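Local coordinates for protein alanine racemase (Enterococcus faecalis, PDB 3E6E) that is a member of the alanine racemase family, pairing an N-terminal TIM-type barrel with a C-terminal domain made largely of beta strands, at residues R248-L253 against V330-G335; A210-D215 against A238-L243; Q117-E122 against K159-E164. The protein carries 1 engineered substitution. All blocks are in the same frame, centred on the assembly; numbering follows the deposited sequence.

How the contacts relate
Along the chain contact 3 comes first, contact 2 next and contact 1 last, none enclosing another. Contact 3 and the helix of contact 2 belong to the barrel with its eight-strand parallel sheet. Contact 3 joins the loops that lead into neighbouring strands 129-132 and 165-167, whereas contact 2 joins helix 207-212 to the connection running from strand 220-223 on to strand 249-259. Contact 1 pairs strands 249-259 and 330-332 in the mixed sheet of the C-terminal domain. The centres of contacts 2 and 3 lie about 38 Å apart. Those of contacts 1 and 2 are separated by about 30 Å. Contacts 1 and 3, with centres about 51 Å apart, lie on opposite sides of the chain's centre. The three thus lie in separate parts of the two-domain subunit, without touching.

Contact 1 of 3, residues R248-L253 against V330-G335; sequences RLTSEL and VVTLVG
The carbonyl oxygen of Leu249 is gripped by two successive backbone amides, Leu333 N at 2.9 Å and Val334 N at 3.0 Å. Val334 N approaches in the carbonyl plane on a lone pair, with a nearly straight bond (171° at the hydrogen), while Leu333 N comes in tilted from that plane and more bent, at 140°. Both residues thus face Leu249: a classic beta bulge in an antiparallel pair. Val334 returns its own carbonyl to Leu249 N (2.9 Å), and beyond the bulge Ser251 and Val331 exchange backbone bonds in both directions.

Leu249 places its CG anti to the backbone N (chi1 173°), bringing CD2 to 3.8 Å from Leu333 CB, while its CB rests 3.6 Å from Val334 CB. Val331 sends CG2 to the other end of the pair, where it meets Leu253 CG at 3.9 Å with the two side chains roughly perpendicular. On the face holding Thr250 and Thr332, Thr250 CG2 touches Val330 CG1 at 4.0 Å. The methylene CG of Arg248 lies against Val334 O.

Strand 10-12 runs along the other edge of 249-252, with Leu11 against Leu249 and His12 against Thr250, and Thr9 hydrogen-bonds Ser251 OG. Strand 298-301 flanks 330-332, and Val282 of strand 277-282 packs on Ser251 and Val331.

Contact 2 of 3, residues A210-D215 against A238-L243; sequences ALWHPD and APSYAL
Trp212 turns the edge of its indole towards Ala238, so that NE1 donates to Ala238 O at 2.9 Å along a fairly straight path (161° at the hydrogen). The acceptor lies close to the ring plane, yet the donor stands well above the plane of the Ala238 carbonyl. The indole and the carbonyl group are also strongly turned against each other. One indole face is backed by CB of the adjacent Leu211, 3.9 Å above the plane and over its centre. At the benzene end, CZ2 passes 4.0 Å from Pro239 CA.

A second bond runs the other way: Ser240 OG donates to Leu211 O at 2.8 Å, again from above the carbonyl plane. With chi1 at -56° the hydroxyl swings beside its own backbone N, towards the last turn of the helix. One backbone carbonyl and one indole N-H, on consecutive helical residues, are thus met by Ser240 and Ala238.

Leu211 reaches past this polar pair to Tyr241. Its CD2 comes within 3.4 Å of Tyr241 CE2, a snug approach in which the side chains cross at about a right angle. The phenol is steadied elsewhere, since its OH is hydrogen-bonded to the hydroxyl of Tyr223.

Helix 207-212 follows a strand of the parallel barrel in the beta/alpha manner, and the contact packs its end against the chain leaving strand 220-223. The side chain of Leu211 is about 8 Å from the bound DCS, whose pocket includes Asn206, Ser207 and Arg222, so this is packing near the barrel's ligand site rather than part of it.

Contact 3 of 3, residues Q117-E122 against K159-E164; sequences QQLTPE and KEFLWE
Glu160 directs its CG away from its own carbonyl carbon (chi1 -70°) and then bends at chi2 (111°), which lays the carboxylate alongside the ring of Pro121. Leu119, with chi1 of -67° and an extended chi2, slides past it in the opposite sense: the two CB atoms of Leu119 and Glu160 are 3.6 Å apart. Beyond them Leu119 CD1 reaches Phe161 CE1 at 3.6 Å, the side chains crossing at about a right angle. Phe161 also packs on Leu112 and Leu116 of helix 109-117, and Leu119 on Val94, so the inner end of the contact is apolar.

The outer end is more exposed. Lys159 rests CD 3.4 Å from Pro121 O, and the charged ends of Lys159 and the poorly ordered Glu122 do not meet, with NZ and OE2 5.7 Å apart; Lys159 NZ bonds instead just beyond the two segments.

Glu160 OE1 lies 3.1 Å from Leu119 O, an acceptor like itself, and 3.2 Å from Pro121 N, which has no hydrogen to give. Such a setting would probably disfavour the charged carboxylate and might raise its pKa; between these loops, cohesion comes mainly from van der Waals packing.

Contact 1 of 3, residues R248-L253 against V330-G335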
# COMPACT_ATOMS: atom_id res chain seq x y z
N ARG A 248 11.92 -0.15 10.72
CA ARG A 248 11.54 0.59 11.93
C ARG A 248 10.52 1.66 11.53
O ARG A 248 10.65 2.30 10.49
CB ARG A 248 12.78 1.23 12.55
CG ARG A 248 12.70 1.38 14.04
CD ARG A 248 14.04 1.80 14.62
NE ARG A 248 13.92 1.98 16.06
CZ ARG A 248 13.24 2.96 16.65
NH1 ARG A 248 12.62 3.88 15.92
NH2 ARG A 248 13.14 3.00 17.97
N LEU A 249 9.50 1.85 12.36
CA LEU A 249 8.46 2.83 12.02
C LEU A 249 8.10 3.74 13.18
O LEU A 249 7.72 3.28 14.26
CB LEU A 249 7.21 2.10 11.55
CG LEU A 249 5.95 2.90 11.29
CD1 LEU A 249 6.11 3.83 10.09
CD2 LEU A 249 4.83 1.91 11.04
N THR A 250 8.20 5.05 12.95
CA THR A 250 7.89 6.03 13.99
C THR A 250 7.02 7.16 13.48
O THR A 250 6.79 7.32 12.28
CB THR A 250 9.17 6.70 14.56
OG1 THR A 250 9.97 7.17 13.47
CG2 THR A 250 9.96 5.73 15.43
N SER A 251 6.55 7.96 14.43
CA SER A 251 5.73 9.13 14.13
C SER A 251 5.76 9.93 15.42
O SER A 251 6.66 9.73 16.24
CB SER A 251 4.30 8.72 13.79
OG SER A 251 3.58 9.83 13.26
N GLU A 252 4.80 10.83 15.60
CA GLU A 252 4.76 11.60 16.84
C GLU A 252 3.42 12.26 17.08
O GLU A 252 2.66 12.53 16.15
CB GLU A 252 5.88 12.66 16.85
CG GLU A 252 5.67 13.85 15.93
CD GLU A 252 6.91 14.75 15.86
OE1 GLU A 252 6.79 15.92 15.44
OE2 GLU A 252 8.00 14.27 16.22
N LEU A 253 3.14 12.50 18.36
CA LEU A 253 1.90 13.12 18.80
C LEU A 253 1.78 14.53 18.24
O LEU A 253 2.67 15.35 18.41
CB LEU A 253 1.89 13.19 20.32
CG LEU A 253 1.75 11.84 21.01
CD1 LEU A 253 1.95 11.98 22.49
CD2 LEU A 253 0.38 11.27 20.70
N VAL A 330 8.00 11.23 20.60
CA VAL A 330 8.06 10.25 19.50
C VAL A 330 7.13 9.06 19.68
O VAL A 330 7.08 8.45 20.75
CB VAL A 330 9.48 9.69 19.31
CG1 VAL A 330 9.47 8.59 18.24
CG2 VAL A 330 10.44 10.80 18.91
N VAL A 331 6.39 8.74 18.64
CA VAL A 331 5.50 7.61 18.69
C VAL A 331 6.15 6.46 17.95
O VAL A 331 6.42 6.55 16.74
CB VAL A 331 4.14 7.91 18.06
CG1 VAL A 331 3.33 6.62 17.91
CG2 VAL A 331 3.38 8.91 18.93
N THR A 332 6.42 5.39 18.68
CA THR A 332 7.04 4.22 18.10
C THR A 332 6.04 3.11 17.76
O THR A 332 5.48 2.46 18.65
CB THR A 332 8.09 3.67 19.05
OG1 THR A 332 8.99 4.73 19.41
CG2 THR A 332 8.87 2.53 18.38
N LEU A 333 5.81 2.90 16.46
CA LEU A 333 4.89 1.87 16.02
C LEU A 333 5.60 0.53 15.78
O LEU A 333 5.07 -0.54 16.09
CB LEU A 333 4.15 2.32 14.76
CG LEU A 333 3.15 3.47 14.95
CD1 LEU A 333 3.88 4.80 15.03
CD2 LEU A 333 2.18 3.51 13.80
N VAL A 334 6.81 0.58 15.21
CA VAL A 334 7.57 -0.63 14.96
C VAL A 334 9.01 -0.40 15.41
O VAL A 334 9.71 0.45 14.87
CB VAL A 334 7.54 -0.99 13.45
CG1 VAL A 334 8.38 -2.22 13.19
CG2 VAL A 334 6.11 -1.22 13.00
N GLY A 335 9.44 -1.15 16.42
CA GLY A 335 10.79 -0.97 16.92
C GLY A 335 10.80 -1.06 18.43
O GLY A 335 9.93 -1.70 19.02

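Contact 2 of 3, residues A210-D215 against A238-L243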
# COMPACT_ATOMS: atom_id res chain seq x y z
N ALA A 210 17.06 -22.13 3.02
CA ALA A 210 18.45 -21.89 3.41
C ALA A 210 18.67 -22.03 4.91
O ALA A 210 19.65 -22.61 5.36
CB ALA A 210 18.88 -20.50 2.96
N LEU A 211 17.74 -21.48 5.69
CA LEU A 211 17.86 -21.56 7.12
C LEU A 211 17.68 -22.98 7.64
O LEU A 211 18.59 -23.54 8.27
CB LEU A 211 16.84 -20.63 7.77
CG LEU A 211 17.07 -19.13 7.51
CD1 LEU A 211 15.89 -18.34 7.98
CD2 LEU A 211 18.34 -18.67 8.23
N TRP A 212 16.53 -23.58 7.35
CA TRP A 212 16.21 -24.93 7.84
C TRP A 212 16.53 -26.17 7.00
O TRP A 212 16.47 -27.29 7.50
CB TRP A 212 14.73 -24.95 8.25
CG TRP A 212 14.42 -23.89 9.28
CD1 TRP A 212 14.83 -23.87 10.58
CD2 TRP A 212 13.70 -22.68 9.06
NE1 TRP A 212 14.41 -22.70 11.19
CE2 TRP A 212 13.71 -21.96 10.28
CE3 TRP A 212 13.04 -22.12 7.96
CZ2 TRP A 212 13.09 -20.72 10.42
CZ3 TRP A 212 12.42 -20.88 8.10
CH2 TRP A 212 12.46 -20.20 9.33
N HIS A 213 16.85 -25.99 5.72
CA HIS A 213 17.18 -27.11 4.84
C HIS A 213 18.50 -26.81 4.13
O HIS A 213 18.60 -26.91 2.91
CB HIS A 213 16.08 -27.30 3.80
CG HIS A 213 14.78 -27.76 4.36
ND1 HIS A 213 13.64 -26.99 4.33
CD2 HIS A 213 14.42 -28.95 4.90
CE1 HIS A 213 12.63 -27.68 4.83
NE2 HIS A 213 13.07 -28.88 5.18
N PRO A 214 19.53 -26.44 4.90
CA PRO A 214 20.85 -26.11 4.36
C PRO A 214 21.55 -27.16 3.51
O PRO A 214 22.50 -26.84 2.80
CB PRO A 214 21.64 -25.74 5.61
CG PRO A 214 21.10 -26.69 6.61
CD PRO A 214 19.61 -26.60 6.36
N ASP A 215 21.09 -28.41 3.57
CA ASP A 215 21.72 -29.49 2.79
C ASP A 215 21.12 -29.74 1.38
O ASP A 215 21.74 -30.44 0.56
CB ASP A 215 21.73 -30.79 3.61
CG ASP A 215 22.67 -30.72 4.82
OD1 ASP A 215 23.79 -30.20 4.69
OD2 ASP A 215 22.29 -31.21 5.90
N ALA A 238 12.63 -21.49 14.83
CA ALA A 238 13.67 -20.56 15.23
C ALA A 238 14.74 -20.49 14.13
O ALA A 238 15.25 -21.51 13.68
CB ALA A 238 14.28 -21.01 16.56
N PRO A 239 15.07 -19.28 13.67
CA PRO A 239 16.09 -19.16 12.63
C PRO A 239 17.37 -19.82 13.07
O PRO A 239 17.58 -20.05 14.25
CB PRO A 239 16.22 -17.67 12.46
CG PRO A 239 14.80 -17.24 12.62
CD PRO A 239 14.38 -18.00 13.86
N SER A 240 18.23 -20.13 12.10
CA SER A 240 19.49 -20.80 12.39
C SER A 240 20.59 -19.85 12.83
O SER A 240 21.73 -20.26 13.08
CB SER A 240 19.91 -21.59 11.15
OG SER A 240 18.87 -22.49 10.81
N TYR A 241 20.25 -18.57 12.92
CA TYR A 241 21.17 -17.53 13.37
C TYR A 241 20.38 -16.25 13.64
O TYR A 241 19.28 -16.06 13.11
CB TYR A 241 22.27 -17.30 12.32
CG TYR A 241 21.84 -16.59 11.06
CD1 TYR A 241 21.83 -15.19 10.99
CD2 TYR A 241 21.46 -17.30 9.92
CE1 TYR A 241 21.44 -14.54 9.82
CE2 TYR A 241 21.06 -16.65 8.75
CZ TYR A 241 21.06 -15.28 8.71
OH TYR A 241 20.68 -14.62 7.57
N ALA A 242 20.94 -15.39 14.49
CA ALA A 242 20.31 -14.13 14.88
C ALA A 242 20.00 -13.20 13.74
O ALA A 242 20.90 -12.64 13.13
CB ALA A 242 21.19 -13.42 15.87
N LEU A 243 18.71 -13.05 13.44
CA LEU A 243 18.27 -12.15 12.38
C LEU A 243 18.06 -10.80 13.05
O LEU A 243 17.53 -10.74 14.16
CB LEU A 243 16.95 -12.63 11.76
CG LEU A 243 16.99 -13.92 10.92
CD1 LEU A 243 15.57 -14.33 10.54
CD2 LEU A 243 17.85 -13.68 9.67

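Contact 3 of 3, residues Q117-E122 against K159-E164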
# COMPACT_ATOMS: atom_id res chain seq x y z
N GLN A 117 12.95 -15.77 -32.47
CA GLN A 117 12.60 -14.99 -33.65
C GLN A 117 13.31 -13.64 -33.60
O GLN A 117 14.12 -13.33 -34.47
CB GLN A 117 11.10 -14.74 -33.69
CG GLN A 117 10.25 -15.98 -33.86
CD GLN A 117 9.91 -16.25 -35.31
OE1 GLN A 117 10.79 -16.37 -36.15
NE2 GLN A 117 8.61 -16.34 -35.60
N GLN A 118 13.01 -12.86 -32.57
CA GLN A 118 13.60 -11.53 -32.43
C GLN A 118 15.05 -11.46 -31.98
O GLN A 118 15.56 -10.38 -31.70
CB GLN A 118 12.73 -10.66 -31.51
CG GLN A 118 12.31 -11.32 -30.20
CD GLN A 118 11.29 -10.48 -29.42
OE1 GLN A 118 11.59 -9.38 -28.96
NE2 GLN A 118 10.07 -11.02 -29.29
N LEU A 119 15.71 -12.61 -31.93
CA LEU A 119 17.11 -12.66 -31.53
C LEU A 119 18.01 -12.81 -32.75
O LEU A 119 17.76 -13.65 -33.62
CB LEU A 119 17.36 -13.81 -30.57
CG LEU A 119 16.68 -13.69 -29.20
CD1 LEU A 119 16.99 -14.94 -28.39
CD2 LEU A 119 17.18 -12.44 -28.48
N THR A 120 19.06 -11.99 -32.81
CA THR A 120 20.01 -12.01 -33.92
C THR A 120 21.06 -13.08 -33.70
O THR A 120 21.75 -13.08 -32.69
CB THR A 120 20.72 -10.66 -34.08
OG1 THR A 120 19.77 -9.67 -34.49
CG2 THR A 120 21.83 -10.77 -35.11
N PRO A 121 21.21 -14.00 -34.68
CA PRO A 121 22.17 -15.11 -34.64
C PRO A 121 23.43 -14.82 -33.85
O PRO A 121 23.74 -15.53 -32.89
CB PRO A 121 22.46 -15.35 -36.12
CG PRO A 121 21.12 -15.12 -36.73
CD PRO A 121 20.64 -13.86 -36.03
N GLU A 122 24.16 -13.77 -34.24
CA GLU A 122 25.40 -13.41 -33.56
C GLU A 122 25.33 -12.01 -32.95
O GLU A 122 26.20 -11.17 -33.19
CB GLU A 122 26.57 -13.47 -34.56
CG GLU A 122 27.72 -14.40 -34.15
CD GLU A 122 27.31 -15.87 -34.03
OE1 GLU A 122 28.21 -16.73 -33.94
OE2 GLU A 122 26.10 -16.16 -34.03
N LYS A 159 21.68 -20.55 -29.53
CA LYS A 159 22.99 -19.96 -29.28
C LYS A 159 22.96 -18.44 -29.41
O LYS A 159 23.98 -17.77 -29.25
CB LYS A 159 23.99 -20.41 -30.34
CG LYS A 159 24.72 -19.26 -31.03
CD LYS A 159 24.02 -18.85 -32.31
CE LYS A 159 24.23 -19.87 -33.41
NZ LYS A 159 23.76 -21.23 -33.01
N GLU A 160 21.79 -17.90 -29.71
CA GLU A 160 21.32 -16.59 -29.27
C GLU A 160 20.97 -16.60 -27.79
O GLU A 160 20.86 -15.54 -27.16
CB GLU A 160 20.11 -16.14 -30.10
CG GLU A 160 20.44 -15.79 -31.54
CD GLU A 160 19.86 -16.78 -32.53
OE1 GLU A 160 19.37 -16.34 -33.60
OE2 GLU A 160 19.89 -17.99 -32.25
N PHE A 161 20.79 -17.79 -27.24
CA PHE A 161 20.50 -17.94 -25.82
C PHE A 161 21.82 -18.25 -25.11
O PHE A 161 22.88 -18.27 -25.73
CB PHE A 161 19.54 -19.12 -25.60
CG PHE A 161 18.22 -18.97 -26.29
CD1 PHE A 161 17.30 -18.01 -25.88
CD2 PHE A 161 17.88 -19.81 -27.34
CE1 PHE A 161 16.06 -17.89 -26.50
CE2 PHE A 161 16.64 -19.69 -27.98
CZ PHE A 161 15.74 -18.73 -27.55
N LEU A 162 21.75 -18.47 -23.80
CA LEU A 162 22.92 -18.85 -23.02
C LEU A 162 22.57 -19.92 -21.99
O LEU A 162 23.35 -20.85 -21.77
CB LEU A 162 23.51 -17.62 -22.33
CG LEU A 162 24.58 -17.89 -21.27
CD1 LEU A 162 25.68 -18.78 -21.84
CD2 LEU A 162 25.17 -16.58 -20.75
N TRP A 163 21.41 -19.78 -21.37
CA TRP A 163 21.02 -20.66 -20.27
C TRP A 163 21.85 -20.63 -19.00
O TRP A 163 22.64 -21.54 -18.74
CB TRP A 163 20.97 -22.11 -20.75
CG TRP A 163 20.45 -23.07 -19.71
CD1 TRP A 163 19.44 -22.84 -18.83
CD2 TRP A 163 20.92 -24.39 -19.46
NE1 TRP A 163 19.25 -23.95 -18.04
CE2 TRP A 163 20.14 -24.92 -18.40
CE3 TRP A 163 21.92 -25.20 -20.01
CZ2 TRP A 163 20.34 -26.20 -17.90
CZ3 TRP A 163 22.11 -26.48 -19.51
CH2 TRP A 163 21.32 -26.96 -18.46
N GLU A 164 21.67 -19.58 -18.20
CA GLU A 164 22.50 -19.34 -17.05
C GLU A 164 22.18 -20.31 -15.95
O GLU A 164 23.02 -20.57 -15.09
CB GLU A 164 22.29 -17.91 -16.56
CG GLU A 164 23.55 -17.12 -16.46
CD GLU A 164 23.26 -15.67 -16.22
OE1 GLU A 164 22.68 -15.35 -15.15
OE2 GLU A 164 23.60 -14.86 -17.11